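PDB 3B4N: endo-pectate lyase from Erwinia chrysanthemi, which cleaves polygalacturonate by calcium-dependent elimination, leaving unsaturated oligosaccharides, and probably also attacks highly methylated pectins from within the chain. Local coordinates for residues T22-S27 with N101-A106; V49-T54 with Y84-D89; K202-V207 with S233-K238; K221-L226 with H247-R252; R264-T269 with A291-L296. All coordinates share one frame; numbering follows the deposited sequence.

Interaction 1 of 5, residues T22-S27 with N101-A106; sequences TTLMLS and NAVTTA. With EDO (1,2-ethanediol), chain G.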
# COMPACT_ATOMS: atom_id res chain seq x y z
N THR A 22 -19.30 -3.98 -0.40
CA THR A 22 -18.00 -4.08 -1.04
C THR A 22 -17.87 -2.92 -2.01
O THR A 22 -18.78 -2.67 -2.81
CB THR A 22 -17.86 -5.39 -1.83
OG1 THR A 22 -18.06 -6.50 -0.95
CG2 THR A 22 -16.48 -5.50 -2.46
N THR A 23 -16.76 -2.18 -1.94
CA THR A 23 -16.51 -1.07 -2.85
C THR A 23 -15.27 -1.43 -3.65
O THR A 23 -14.23 -1.79 -3.09
CB THR A 23 -16.28 0.26 -2.10
OG1 THR A 23 -17.49 0.64 -1.42
CG2 THR A 23 -15.90 1.36 -3.09
N LEU A 24 -15.40 -1.33 -4.97
CA LEU A 24 -14.34 -1.67 -5.90
C LEU A 24 -13.79 -0.45 -6.63
O LEU A 24 -14.52 0.49 -6.95
CB LEU A 24 -14.89 -2.66 -6.93
CG LEU A 24 -13.94 -3.17 -8.02
CD1 LEU A 24 -12.80 -3.93 -7.37
CD2 LEU A 24 -14.70 -4.09 -8.99
N MET A 25 -12.48 -0.46 -6.85
CA MET A 25 -11.80 0.60 -7.60
C MET A 25 -10.88 -0.07 -8.61
O MET A 25 -10.41 -1.19 -8.40
CB MET A 25 -11.00 1.50 -6.68
CG MET A 25 -11.87 2.34 -5.76
SD MET A 25 -10.88 3.28 -4.61
CE MET A 25 -10.20 4.42 -5.66
N LEU A 26 -10.60 0.64 -9.69
CA LEU A 26 -9.76 0.14 -10.76
C LEU A 26 -8.60 1.07 -11.09
O LEU A 26 -8.75 2.29 -11.04
CB LEU A 26 -10.61 -0.03 -12.03
CG LEU A 26 -9.89 -0.06 -13.38
CD1 LEU A 26 -9.15 -1.36 -13.52
CD2 LEU A 26 -10.91 0.10 -14.52
N SER A 27 -7.45 0.49 -11.43
CA SER A 27 -6.31 1.29 -11.87
C SER A 27 -5.60 0.54 -13.00
O SER A 27 -5.22 -0.62 -12.85
CB SER A 27 -5.32 1.55 -10.74
OG SER A 27 -4.31 2.44 -11.20
N ASN A 101 -19.75 -2.49 -6.54
CA ASN A 101 -20.18 -1.61 -7.61
C ASN A 101 -19.33 -2.07 -8.79
O ASN A 101 -18.30 -2.73 -8.61
CB ASN A 101 -19.79 -0.17 -7.30
CG ASN A 101 -18.31 -0.04 -6.98
OD1 ASN A 101 -17.51 0.47 -7.79
ND2 ASN A 101 -17.94 -0.50 -5.82
N ALA A 102 -19.76 -1.71 -9.99
CA ALA A 102 -18.99 -2.05 -11.18
C ALA A 102 -17.95 -0.95 -11.42
O ALA A 102 -18.16 0.21 -11.04
CB ALA A 102 -19.91 -2.13 -12.39
N VAL A 103 -16.83 -1.32 -12.02
CA VAL A 103 -15.81 -0.35 -12.42
C VAL A 103 -15.54 -0.69 -13.88
O VAL A 103 -15.76 -1.82 -14.31
CB VAL A 103 -14.50 -0.45 -11.61
CG1 VAL A 103 -14.75 -0.06 -10.16
CG2 VAL A 103 -13.91 -1.84 -11.73
N THR A 104 -15.05 0.29 -14.64
CA THR A 104 -14.82 0.04 -16.05
C THR A 104 -13.64 0.81 -16.61
O THR A 104 -13.24 1.84 -16.06
CB THR A 104 -16.07 0.43 -16.87
OG1 THR A 104 -15.85 0.15 -18.25
CG2 THR A 104 -16.37 1.92 -16.71
N THR A 105 -13.09 0.30 -17.70
CA THR A 105 -11.97 0.94 -18.38
C THR A 105 -12.52 1.96 -19.36
O THR A 105 -11.78 2.79 -19.89
CB THR A 105 -11.13 -0.08 -19.18
OG1 THR A 105 -11.97 -0.70 -20.16
CG2 THR A 105 -10.53 -1.13 -18.28
N ALA A 106 -13.83 1.90 -19.61
CA ALA A 106 -14.47 2.82 -20.55
C ALA A 106 -14.37 4.27 -20.10
O ALA A 106 -14.73 4.61 -18.97
CB ALA A 106 -15.93 2.42 -20.74
C1 EDO G . -17.05 -1.67 2.12
O1 EDO G . -15.65 -1.62 2.74
C2 EDO G . -17.75 -0.31 2.02
O2 EDO G . -16.88 0.60 1.10
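Leu24 and Leu26 meet Val103 where strand 22-29 and strand 97-104 run side by side, each at the border of one sheet of the N-terminal beta sandwich. Its three-stranded and four-stranded antiparallel sheets follow the order of a fibronectin type III fold, whose first and last strands come together in the same way. The two segments point almost the same way, 8° apart, yet the nearest CA atoms, Thr23 and Asn101, are still 6.0 Å apart, so side chains rather than a backbone ladder close the seam. Val103 makes the contact with both branches. Its CG1 rests 3.3 Å from Leu24 O, while CG2 lies 3.6 Å from Leu24 CD2 on one side and 3.8 Å from Leu26 CB on the other. The Leu24 and Val103 side chains cross at about a right angle. With CG of Leu26 swung opposite its backbone N (chi1 159°), CD2 reaches past Val103 to within 3.3 Å of Thr104 O and also touches the methyl group of Thr105. Asn101 folds its side chain over the backbone of Thr23 and Leu24. Beyond it, Thr23 OG1 lies 2.6 Å from O2 of an ethanediol, probably from the crystallisation liquor, which is also held by Asp133 and Ser38. Thr104 OG1, hydrogen-bonded to Tyr84 O, also closes an ST turn by accepting from Ala106 N at 3.0 Å.

Interaction 2 of 5, residues V49-T54 with Y84-D89; sequences VYRGTT and YWYWVD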
# COMPACT_ATOMS: atom_id res chain seq x y z
N VAL A 49 -13.90 -12.70 -8.83
CA VAL A 49 -13.80 -11.55 -9.71
C VAL A 49 -14.57 -11.86 -10.98
O VAL A 49 -14.40 -12.92 -11.58
CB VAL A 49 -12.34 -11.24 -10.10
CG1 VAL A 49 -12.27 -9.95 -10.92
CG2 VAL A 49 -11.49 -11.11 -8.84
N TYR A 50 -15.44 -10.93 -11.38
CA TYR A 50 -16.24 -11.07 -12.59
C TYR A 50 -15.87 -9.97 -13.57
O TYR A 50 -15.52 -8.86 -13.18
CB TYR A 50 -17.73 -10.99 -12.25
CG TYR A 50 -18.23 -12.21 -11.53
CD1 TYR A 50 -18.78 -13.28 -12.24
CD2 TYR A 50 -18.09 -12.33 -10.14
CE1 TYR A 50 -19.18 -14.44 -11.59
CE2 TYR A 50 -18.49 -13.50 -9.49
CZ TYR A 50 -19.03 -14.54 -10.22
OH TYR A 50 -19.39 -15.71 -9.58
N ARG A 51 -15.97 -10.29 -14.86
CA ARG A 51 -15.63 -9.33 -15.90
C ARG A 51 -16.56 -9.50 -17.10
O ARG A 51 -17.06 -10.59 -17.35
CB ARG A 51 -14.19 -9.56 -16.36
CG ARG A 51 -13.64 -8.50 -17.31
CD ARG A 51 -12.26 -8.89 -17.81
NE ARG A 51 -12.34 -9.95 -18.81
CZ ARG A 51 -11.32 -10.69 -19.21
NH1 ARG A 51 -10.11 -10.50 -18.69
NH2 ARG A 51 -11.51 -11.65 -20.11
N GLY A 52 -16.77 -8.40 -17.82
CA GLY A 52 -17.59 -8.43 -19.01
C GLY A 52 -17.10 -7.36 -19.97
O GLY A 52 -16.36 -6.47 -19.57
N THR A 53 -17.49 -7.46 -21.24
CA THR A 53 -17.09 -6.45 -22.22
C THR A 53 -18.20 -5.41 -22.38
O THR A 53 -18.07 -4.49 -23.20
CB THR A 53 -16.75 -7.06 -23.59
OG1 THR A 53 -17.82 -7.91 -24.02
CG2 THR A 53 -15.45 -7.86 -23.51
N THR A 54 -19.27 -5.56 -21.61
CA THR A 54 -20.37 -4.59 -21.60
C THR A 54 -20.73 -4.32 -20.15
O THR A 54 -20.30 -5.05 -19.24
CB THR A 54 -21.63 -5.08 -22.36
OG1 THR A 54 -22.35 -6.02 -21.56
CG2 THR A 54 -21.24 -5.73 -23.69
N TYR A 84 -13.69 -3.02 -20.64
CA TYR A 84 -14.11 -4.04 -19.69
C TYR A 84 -14.77 -3.46 -18.45
O TYR A 84 -14.48 -2.34 -18.04
CB TYR A 84 -12.92 -4.89 -19.25
CG TYR A 84 -12.27 -5.65 -20.39
CD1 TYR A 84 -11.30 -5.05 -21.18
CD2 TYR A 84 -12.66 -6.95 -20.68
CE1 TYR A 84 -10.73 -5.74 -22.24
CE2 TYR A 84 -12.09 -7.65 -21.75
CZ TYR A 84 -11.13 -7.03 -22.52
OH TYR A 84 -10.55 -7.71 -23.57
N TRP A 85 -15.67 -4.26 -17.89
CA TRP A 85 -16.36 -3.92 -16.65
C TRP A 85 -16.01 -5.05 -15.69
O TRP A 85 -15.95 -6.23 -16.09
CB TRP A 85 -17.88 -3.87 -16.84
CG TRP A 85 -18.38 -2.58 -17.39
CD1 TRP A 85 -18.99 -1.58 -16.69
CD2 TRP A 85 -18.27 -2.13 -18.74
NE1 TRP A 85 -19.27 -0.53 -17.53
CE2 TRP A 85 -18.84 -0.84 -18.80
CE3 TRP A 85 -17.75 -2.70 -19.91
CZ2 TRP A 85 -18.90 -0.10 -19.98
CZ3 TRP A 85 -17.81 -1.97 -21.09
CH2 TRP A 85 -18.38 -0.68 -21.11
N TYR A 86 -15.75 -4.68 -14.44
CA TYR A 86 -15.41 -5.64 -13.40
C TYR A 86 -16.30 -5.48 -12.17
O TYR A 86 -16.78 -4.39 -11.88
CB TYR A 86 -13.97 -5.43 -12.93
CG TYR A 86 -12.91 -5.71 -13.95
CD1 TYR A 86 -12.34 -6.97 -14.07
CD2 TYR A 86 -12.43 -4.69 -14.77
CE1 TYR A 86 -11.29 -7.21 -14.98
CE2 TYR A 86 -11.41 -4.91 -15.67
CZ TYR A 86 -10.84 -6.17 -15.77
OH TYR A 86 -9.82 -6.39 -16.67
N TRP A 87 -16.49 -6.59 -11.48
CA TRP A 87 -17.24 -6.64 -10.22
C TRP A 87 -16.51 -7.64 -9.35
O TRP A 87 -15.90 -8.59 -9.85
CB TRP A 87 -18.66 -7.20 -10.39
CG TRP A 87 -19.62 -6.35 -11.14
CD1 TRP A 87 -20.57 -5.52 -10.62
CD2 TRP A 87 -19.77 -6.30 -12.56
NE1 TRP A 87 -21.30 -4.96 -11.63
CE2 TRP A 87 -20.83 -5.42 -12.83
CE3 TRP A 87 -19.09 -6.91 -13.63
CZ2 TRP A 87 -21.25 -5.13 -14.14
CZ3 TRP A 87 -19.51 -6.63 -14.93
CH2 TRP A 87 -20.58 -5.75 -15.17
N VAL A 88 -16.55 -7.44 -8.04
CA VAL A 88 -15.96 -8.39 -7.11
C VAL A 88 -17.09 -8.84 -6.18
O VAL A 88 -17.82 -8.03 -5.62
CB VAL A 88 -14.81 -7.78 -6.29
CG1 VAL A 88 -14.45 -8.70 -5.12
CG2 VAL A 88 -13.59 -7.59 -7.19
N ASP A 89 -17.24 -10.15 -6.07
CA ASP A 89 -18.25 -10.78 -5.24
C ASP A 89 -17.56 -11.36 -4.01
O ASP A 89 -16.78 -12.30 -4.11
CB ASP A 89 -18.93 -11.90 -6.03
CG ASP A 89 -20.09 -12.55 -5.30
OD1 ASP A 89 -20.69 -13.48 -5.89
OD2 ASP A 89 -20.41 -12.14 -4.16
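Arg51 lays its aliphatic stem over one face of the Tyr86 ring, a CH-pi contact with CG 4.0 Å from the ring centroid. The stem leaves the strand extended and bends at chi3 (75°), which swings the guanidinium over to Tyr84. Tyr84 CE2 covers one face of that group, 3.7 Å above its plane, but the two planes are inclined by 58°, so this is no flat stack. The three side chains run side by side, and Asp75 ties two of them together, with a salt bridge to Arg51 and a hydrogen bond with Tyr86 OH, which Asn33 also meets. Strand 44-52 and strand 85-92 are the central antiparallel pair of the four-stranded sheet in the fibronectin type III-like sandwich; Val49, Tyr86 and Val88 on this face pack against strand 32-39 of the other sheet. Tyr50 and Trp87 form a hydrogen-bonded pair, with Tyr50 N 2.8 Å from Trp87 O, and Gly52 and Trp85 form the next. On the opposite face the Trp85 indole takes the peptide of Thr54 on its face, Thr54 C lying 3.4 Å above the ring plane. At the other end of the ladder Tyr50 runs beside Asp89, with Tyr50 CE2 3.8 Å from Asp89 CB.

Interaction 3 of 5, residues K202-V207 with S233-K238; sequences KTMTIV and STTVVK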
# COMPACT_ATOMS: atom_id res chain seq x y z
N LYS A 202 0.39 5.38 16.61
CA LYS A 202 0.66 4.15 17.35
C LYS A 202 0.72 2.93 16.44
O LYS A 202 1.71 2.20 16.46
CB LYS A 202 -0.41 3.95 18.44
CG LYS A 202 -0.10 2.86 19.45
CD LYS A 202 1.12 3.19 20.29
CE LYS A 202 1.32 2.15 21.39
NZ LYS A 202 2.66 2.24 22.03
N THR A 203 -0.34 2.69 15.68
CA THR A 203 -0.35 1.59 14.72
C THR A 203 -0.99 2.08 13.44
O THR A 203 -2.12 2.57 13.45
CB THR A 203 -1.16 0.36 15.20
OG1 THR A 203 -0.64 -0.11 16.44
CG2 THR A 203 -1.03 -0.77 14.19
N MET A 204 -0.27 1.97 12.33
CA MET A 204 -0.78 2.36 11.02
C MET A 204 -0.90 1.08 10.19
O MET A 204 0.10 0.41 9.93
CB MET A 204 0.15 3.38 10.36
CG MET A 204 -0.28 3.75 8.93
SD MET A 204 0.74 5.03 8.19
CE MET A 204 2.10 4.03 7.58
N THR A 205 -2.11 0.75 9.78
CA THR A 205 -2.37 -0.47 9.02
C THR A 205 -2.79 -0.18 7.59
O THR A 205 -3.72 0.59 7.37
CB THR A 205 -3.48 -1.30 9.70
OG1 THR A 205 -3.09 -1.59 11.05
CG2 THR A 205 -3.72 -2.61 8.95
N ILE A 206 -2.09 -0.78 6.63
CA ILE A 206 -2.40 -0.64 5.21
C ILE A 206 -3.13 -1.94 4.86
O ILE A 206 -2.56 -3.03 5.01
CB ILE A 206 -1.13 -0.54 4.34
CG1 ILE A 206 -0.18 0.55 4.87
CG2 ILE A 206 -1.52 -0.29 2.89
CD1 ILE A 206 -0.80 1.94 4.98
N VAL A 207 -4.38 -1.83 4.41
CA VAL A 207 -5.20 -2.99 4.05
C VAL A 207 -5.49 -2.93 2.56
O VAL A 207 -6.35 -2.17 2.10
CB VAL A 207 -6.54 -3.00 4.84
CG1 VAL A 207 -7.32 -4.28 4.52
CG2 VAL A 207 -6.27 -2.93 6.33
N SER A 233 5.88 2.00 18.07
CA SER A 233 4.77 1.94 17.12
C SER A 233 5.00 0.94 16.01
O SER A 233 6.13 0.55 15.72
CB SER A 233 4.56 3.33 16.53
OG SER A 233 5.80 3.82 16.04
N THR A 234 3.91 0.58 15.34
CA THR A 234 3.95 -0.44 14.30
C THR A 234 3.25 -0.05 13.01
O THR A 234 2.20 0.58 13.05
CB THR A 234 3.23 -1.71 14.81
OG1 THR A 234 3.74 -2.05 16.11
CG2 THR A 234 3.45 -2.89 13.86
N THR A 235 3.84 -0.44 11.89
CA THR A 235 3.22 -0.26 10.58
C THR A 235 2.90 -1.69 10.14
O THR A 235 3.78 -2.56 10.15
CB THR A 235 4.15 0.41 9.57
OG1 THR A 235 4.40 1.76 9.99
CG2 THR A 235 3.49 0.44 8.18
N VAL A 236 1.64 -1.93 9.80
CA VAL A 236 1.15 -3.25 9.38
C VAL A 236 0.74 -3.20 7.91
O VAL A 236 0.08 -2.26 7.49
CB VAL A 236 -0.07 -3.66 10.25
CG1 VAL A 236 -0.56 -5.05 9.85
CG2 VAL A 236 0.31 -3.62 11.72
N VAL A 237 1.15 -4.22 7.15
CA VAL A 237 0.81 -4.29 5.73
C VAL A 237 0.18 -5.64 5.43
O VAL A 237 0.82 -6.69 5.59
CB VAL A 237 2.07 -4.13 4.85
CG1 VAL A 237 1.69 -4.22 3.36
CG2 VAL A 237 2.76 -2.79 5.15
N LYS A 238 -1.08 -5.62 5.01
CA LYS A 238 -1.81 -6.84 4.71
C LYS A 238 -2.80 -6.62 3.57
O LYS A 238 -2.82 -5.57 2.94
CB LYS A 238 -2.53 -7.35 5.96
CG LYS A 238 -3.56 -6.41 6.57
CD LYS A 238 -4.01 -6.98 7.90
CE LYS A 238 -4.95 -6.08 8.65
NZ LYS A 238 -5.49 -6.82 9.83
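The flat groups that meet between Lys202-Val207 and Ser233-Lys238 are peptide units, because none of these side chains carries a ring, amide or carboxylate. Five N-H...O bonds join them, from Thr234 N to Lys202 O at one end to Lys238 N to Ile206 O at the other. Ile206 N meets Val236 O at 2.8 Å. One side of this parallel ladder carries Met204, Ile206, Thr235 and Val237; the other carries Thr203, Thr205, Val207, Thr234, Val236 and Lys238. Strands 203-207 and 233-238 are successive rungs of the right-handed parallel beta helix, with axes 4.6 Å apart. On the inward side Met204 runs beside Thr235, and its chi3 bend (84°) brings CE to 3.9 Å from Thr235 CG2. Thr235 OG1 is tied to Asn199, and Ile206 and Val237 both press on Leu226 across the coil. On the outer side Thr205 and Val236 lie alongside each other, with Thr205 OG1 3.7 Å from Val236 CB. Lys238 leaves its backbone with CG between N and the carbonyl carbon (chi1 60°), then extends back across the preceding rung, so that its CE lies 3.7 Å from Thr205 CG2 and 4.1 Å from Val207 CG2.

Interaction 4 of 5, residues K221-L226 with H247-R252; sequences KPDKVL and HGKLWR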
# COMPACT_ATOMS: atom_id res chain seq x y z
N LYS A 221 13.25 10.57 -8.11
CA LYS A 221 13.59 9.16 -8.01
C LYS A 221 12.79 8.48 -6.90
O LYS A 221 12.77 8.95 -5.77
CB LYS A 221 15.09 9.00 -7.75
CG LYS A 221 15.52 7.56 -7.53
CD LYS A 221 17.02 7.39 -7.70
CE LYS A 221 17.81 8.23 -6.74
NZ LYS A 221 19.27 7.95 -6.91
N PRO A 222 12.14 7.35 -7.22
CA PRO A 222 11.35 6.62 -6.23
C PRO A 222 12.13 6.34 -4.95
O PRO A 222 13.27 5.87 -4.99
CB PRO A 222 10.97 5.34 -6.96
CG PRO A 222 10.85 5.79 -8.38
CD PRO A 222 12.07 6.69 -8.53
N ASP A 223 11.50 6.63 -3.82
CA ASP A 223 12.11 6.42 -2.52
C ASP A 223 11.17 5.52 -1.73
O ASP A 223 10.64 4.55 -2.26
CB ASP A 223 12.34 7.77 -1.83
CG ASP A 223 13.33 7.68 -0.67
OD1 ASP A 223 13.74 6.57 -0.27
OD2 ASP A 223 13.69 8.76 -0.14
N LYS A 224 10.92 5.85 -0.47
CA LYS A 224 10.05 4.98 0.33
C LYS A 224 8.56 5.15 0.09
O LYS A 224 8.08 6.21 -0.31
CB LYS A 224 10.35 5.16 1.83
CG LYS A 224 9.75 6.40 2.48
CD LYS A 224 10.28 7.70 1.90
CE LYS A 224 9.81 8.89 2.74
NZ LYS A 224 10.06 10.20 2.07
N VAL A 225 7.83 4.07 0.32
CA VAL A 225 6.38 4.07 0.20
C VAL A 225 5.82 4.45 1.57
O VAL A 225 5.02 5.40 1.69
CB VAL A 225 5.86 2.67 -0.20
CG1 VAL A 225 4.35 2.65 -0.20
CG2 VAL A 225 6.38 2.32 -1.60
N LEU A 226 6.26 3.73 2.60
CA LEU A 226 5.81 3.97 3.96
C LEU A 226 6.93 4.54 4.83
O LEU A 226 8.00 3.93 4.98
CB LEU A 226 5.28 2.66 4.58
CG LEU A 226 4.21 1.94 3.74
CD1 LEU A 226 3.89 0.57 4.35
CD2 LEU A 226 2.96 2.78 3.64
N HIS A 247 10.00 1.29 -7.54
CA HIS A 247 10.00 1.81 -6.17
C HIS A 247 11.37 1.81 -5.51
O HIS A 247 12.28 1.07 -5.91
CB HIS A 247 9.06 0.97 -5.32
CG HIS A 247 7.62 1.16 -5.65
ND1 HIS A 247 6.80 1.99 -4.92
CD2 HIS A 247 6.86 0.66 -6.65
CE1 HIS A 247 5.59 1.98 -5.45
NE2 HIS A 247 5.60 1.18 -6.50
N GLY A 248 11.51 2.62 -4.46
CA GLY A 248 12.75 2.67 -3.71
C GLY A 248 12.69 1.57 -2.66
O GLY A 248 13.45 0.60 -2.71
N LYS A 249 11.78 1.71 -1.70
CA LYS A 249 11.59 0.69 -0.68
C LYS A 249 10.18 0.76 -0.13
O LYS A 249 9.50 1.78 -0.26
CB LYS A 249 12.62 0.83 0.45
CG LYS A 249 12.64 2.16 1.15
CD LYS A 249 13.59 2.12 2.36
CE LYS A 249 15.04 1.88 1.96
NZ LYS A 249 15.63 3.01 1.18
N LEU A 250 9.72 -0.33 0.45
CA LEU A 250 8.38 -0.38 1.01
C LEU A 250 8.25 0.39 2.31
O LEU A 250 7.32 1.17 2.49
CB LEU A 250 7.95 -1.83 1.23
CG LEU A 250 6.63 -2.06 1.98
CD1 LEU A 250 5.45 -1.47 1.22
CD2 LEU A 250 6.45 -3.56 2.19
N TRP A 251 9.21 0.18 3.22
CA TRP A 251 9.14 0.81 4.54
C TRP A 251 10.50 1.16 5.07
O TRP A 251 11.46 0.40 4.92
CB TRP A 251 8.45 -0.17 5.50
CG TRP A 251 8.44 0.22 6.95
CD1 TRP A 251 7.45 0.89 7.62
CD2 TRP A 251 9.40 -0.17 7.94
NE1 TRP A 251 7.73 0.93 8.97
CE2 TRP A 251 8.92 0.28 9.19
CE3 TRP A 251 10.62 -0.86 7.89
CZ2 TRP A 251 9.62 0.06 10.39
CZ3 TRP A 251 11.31 -1.08 9.08
CH2 TRP A 251 10.81 -0.62 10.31
N ARG A 252 10.58 2.34 5.68
CA ARG A 252 11.82 2.78 6.29
C ARG A 252 11.58 3.39 7.66
O ARG A 252 10.75 4.29 7.82
CB ARG A 252 12.52 3.82 5.41
CG ARG A 252 13.88 4.29 5.93
CD ARG A 252 14.88 3.13 6.07
NE ARG A 252 16.27 3.59 6.14
CZ ARG A 252 17.01 3.62 7.24
NH1 ARG A 252 18.27 4.06 7.19
NH2 ARG A 252 16.52 3.20 8.40
O HOH W 1 8.52 4.10 -4.11
O HOH W 2 14.05 5.64 2.43
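Leu226 packs on the backbone and side chain of Leu250. Its CB lies 3.3 Å from Leu250 O and also borders Trp251 CD1; CG stays close to the same carbonyl oxygen. CD1 then meets Leu250 CD1 at 4.0 Å, the two leucines pointing the same way. Backbone bonds keep Leu226 in place: its N donates to Leu250 O, and its own O accepts from Arg252 N. The neighbouring Val225 also enters the interior, with CG2 3.4 Å from His247 ND1.

At the start of the rung Asp223 O accepts from Lys249 N at 3.1 Å, the donor standing well above the carbonyl plane; a weaker bond comes from Gly248 N. A water bridges this oxygen to His247 ND1, while His247 NE2 is hydrogen-bonded to Thr244 O. A second water links Asp223 OD1, at 2.9 Å, to Lys249 NZ by a weak bond, the carboxylate and ammonium being too far apart for a salt bridge. Lys224 NZ turns to Asp195, a zinc ligand, and the side chain of Pro222 is about 5 Å from the bound calcium.

These are successive corners of the parallel beta helix: strands 224-228 and 246-253 stack as rungs, strand 276-284 follows next, and strands 233-238 and 241-244 pack against them from across the coil.

Interaction 5 of 5, residues R264-T269 with A291-L296; sequences RFLTVT and ATISGL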
# COMPACT_ATOMS: atom_id res chain seq x y z
N ARG A 264 10.89 0.87 16.29
CA ARG A 264 9.84 1.00 15.28
C ARG A 264 9.65 -0.39 14.70
O ARG A 264 10.62 -1.11 14.44
CB ARG A 264 10.23 1.99 14.20
CG ARG A 264 10.46 3.38 14.74
CD ARG A 264 10.59 4.39 13.64
NE ARG A 264 10.78 5.75 14.15
CZ ARG A 264 11.91 6.43 14.04
NH1 ARG A 264 12.97 5.90 13.45
NH2 ARG A 264 11.97 7.68 14.49
N PHE A 265 8.39 -0.78 14.50
CA PHE A 265 8.11 -2.11 14.00
C PHE A 265 7.36 -2.15 12.70
O PHE A 265 6.53 -1.29 12.41
CB PHE A 265 7.29 -2.89 15.03
CG PHE A 265 7.93 -2.95 16.38
CD1 PHE A 265 7.46 -2.15 17.42
CD2 PHE A 265 8.98 -3.82 16.62
CE1 PHE A 265 8.05 -2.21 18.69
CE2 PHE A 265 9.57 -3.89 17.88
CZ PHE A 265 9.10 -3.09 18.91
N LEU A 266 7.68 -3.15 11.90
CA LEU A 266 6.99 -3.38 10.64
C LEU A 266 6.47 -4.82 10.68
O LEU A 266 7.21 -5.74 11.05
CB LEU A 266 7.93 -3.22 9.44
CG LEU A 266 7.33 -3.70 8.11
CD1 LEU A 266 6.20 -2.77 7.69
CD2 LEU A 266 8.41 -3.77 7.04
N THR A 267 5.21 -4.99 10.34
CA THR A 267 4.60 -6.32 10.27
C THR A 267 3.98 -6.45 8.89
O THR A 267 2.97 -5.81 8.60
CB THR A 267 3.48 -6.50 11.31
OG1 THR A 267 4.00 -6.31 12.62
CG2 THR A 267 2.88 -7.91 11.20
N VAL A 268 4.59 -7.26 8.04
CA VAL A 268 4.06 -7.51 6.70
C VAL A 268 3.54 -8.94 6.67
O VAL A 268 4.28 -9.89 6.97
CB VAL A 268 5.13 -7.36 5.60
CG1 VAL A 268 4.53 -7.74 4.23
CG2 VAL A 268 5.65 -5.94 5.55
N THR A 269 2.27 -9.12 6.30
CA THR A 269 1.70 -10.46 6.20
C THR A 269 1.26 -10.80 4.78
O THR A 269 1.09 -11.97 4.46
CB THR A 269 0.49 -10.65 7.12
OG1 THR A 269 -0.56 -9.76 6.71
CG2 THR A 269 0.86 -10.36 8.58
N ALA A 291 11.54 -5.82 11.89
CA ALA A 291 10.67 -6.01 10.73
C ALA A 291 10.31 -7.49 10.70
O ALA A 291 11.19 -8.33 10.63
CB ALA A 291 11.38 -5.62 9.45
N THR A 292 9.02 -7.79 10.75
CA THR A 292 8.53 -9.16 10.72
C THR A 292 7.80 -9.28 9.39
O THR A 292 6.74 -8.68 9.20
CB THR A 292 7.60 -9.41 11.91
OG1 THR A 292 8.35 -9.22 13.13
CG2 THR A 292 7.04 -10.83 11.89
N ILE A 293 8.36 -10.08 8.48
CA ILE A 293 7.85 -10.21 7.11
C ILE A 293 7.58 -11.62 6.60
O ILE A 293 8.42 -12.51 6.75
CB ILE A 293 8.87 -9.58 6.12
CG1 ILE A 293 9.10 -8.11 6.47
CG2 ILE A 293 8.39 -9.72 4.68
CD1 ILE A 293 10.25 -7.48 5.70
N SER A 294 6.42 -11.80 5.97
CA SER A 294 6.02 -13.06 5.36
C SER A 294 4.89 -12.74 4.38
O SER A 294 4.32 -11.64 4.42
CB SER A 294 5.55 -14.08 6.41
OG SER A 294 4.40 -13.64 7.12
N GLY A 295 4.58 -13.68 3.50
CA GLY A 295 3.53 -13.46 2.52
C GLY A 295 3.89 -12.41 1.48
O GLY A 295 3.01 -11.81 0.87
N LEU A 296 5.19 -12.21 1.27
CA LEU A 296 5.67 -11.23 0.30
C LEU A 296 5.99 -11.86 -1.04
O LEU A 296 6.77 -12.80 -1.12
CB LEU A 296 6.92 -10.53 0.85
CG LEU A 296 7.60 -9.49 -0.04
CD1 LEU A 296 6.67 -8.31 -0.30
CD2 LEU A 296 8.85 -9.01 0.66
O HOH W 3 5.12 -11.92 9.16
O HOH W 4 1.95 -14.08 5.87
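Val268 O is gripped twice: Ser294 N donates to it at 3.0 Å, bent to 145° at the hydrogen, and a water donates at 3.1 Å. That water also meets Ser294 OG, which in turn shares a second water with Thr269 O. The bridge spans the place where the ladder ends; there Val268 O and Ser294 O, both acceptors, are 3.1 Å apart. Further back the ladder is regular, with Thr292 N to Leu266 O and Val268 N to Thr292 O both at 2.8 Å, the first almost straight. Strands 264-268 and 290-298 thus continue the parallel beta helix. Val268 and Ile293 lie side by side facing the interior, Val268 CB 4.1 Å from Ile293 CG2, and Leu266 CB lies against Ala291 CB in the same row. Thr267 and Thr292 occupy the other face. Gly295, with positive phi (69°), turns the chain beside Thr269 O. Direct peptide bonds and aliphatic contacts therefore hold the strands, while water takes over part of the polar linkage at the turn.

Interactions 1 and 2 belong to the N-terminal sandwich, interactions 3, 4 and 5 to the parallel beta helix. Interaction 2 pairs strands within one sheet and interaction 1 joins the borders of two; they meet through strands 85-92 and 97-104, where Tyr86 N reaches Val103 O. Interactions 3 and 5 lie on one face of the helix, as strands 233-238 and 264-268 are neighbouring rungs. Interaction 4 approaches them from across the coil, through Leu226 and Trp251. All five are partly buried; interaction 1 has no fully exposed touching residue, whereas the outer rows of interactions 3 and 5 reach the surface. Aromatic rings dominate interaction 2, aliphatic groups interaction 1, regular peptide ladders interactions 3 and 5; interaction 4 alone lies close to both calcium and zinc.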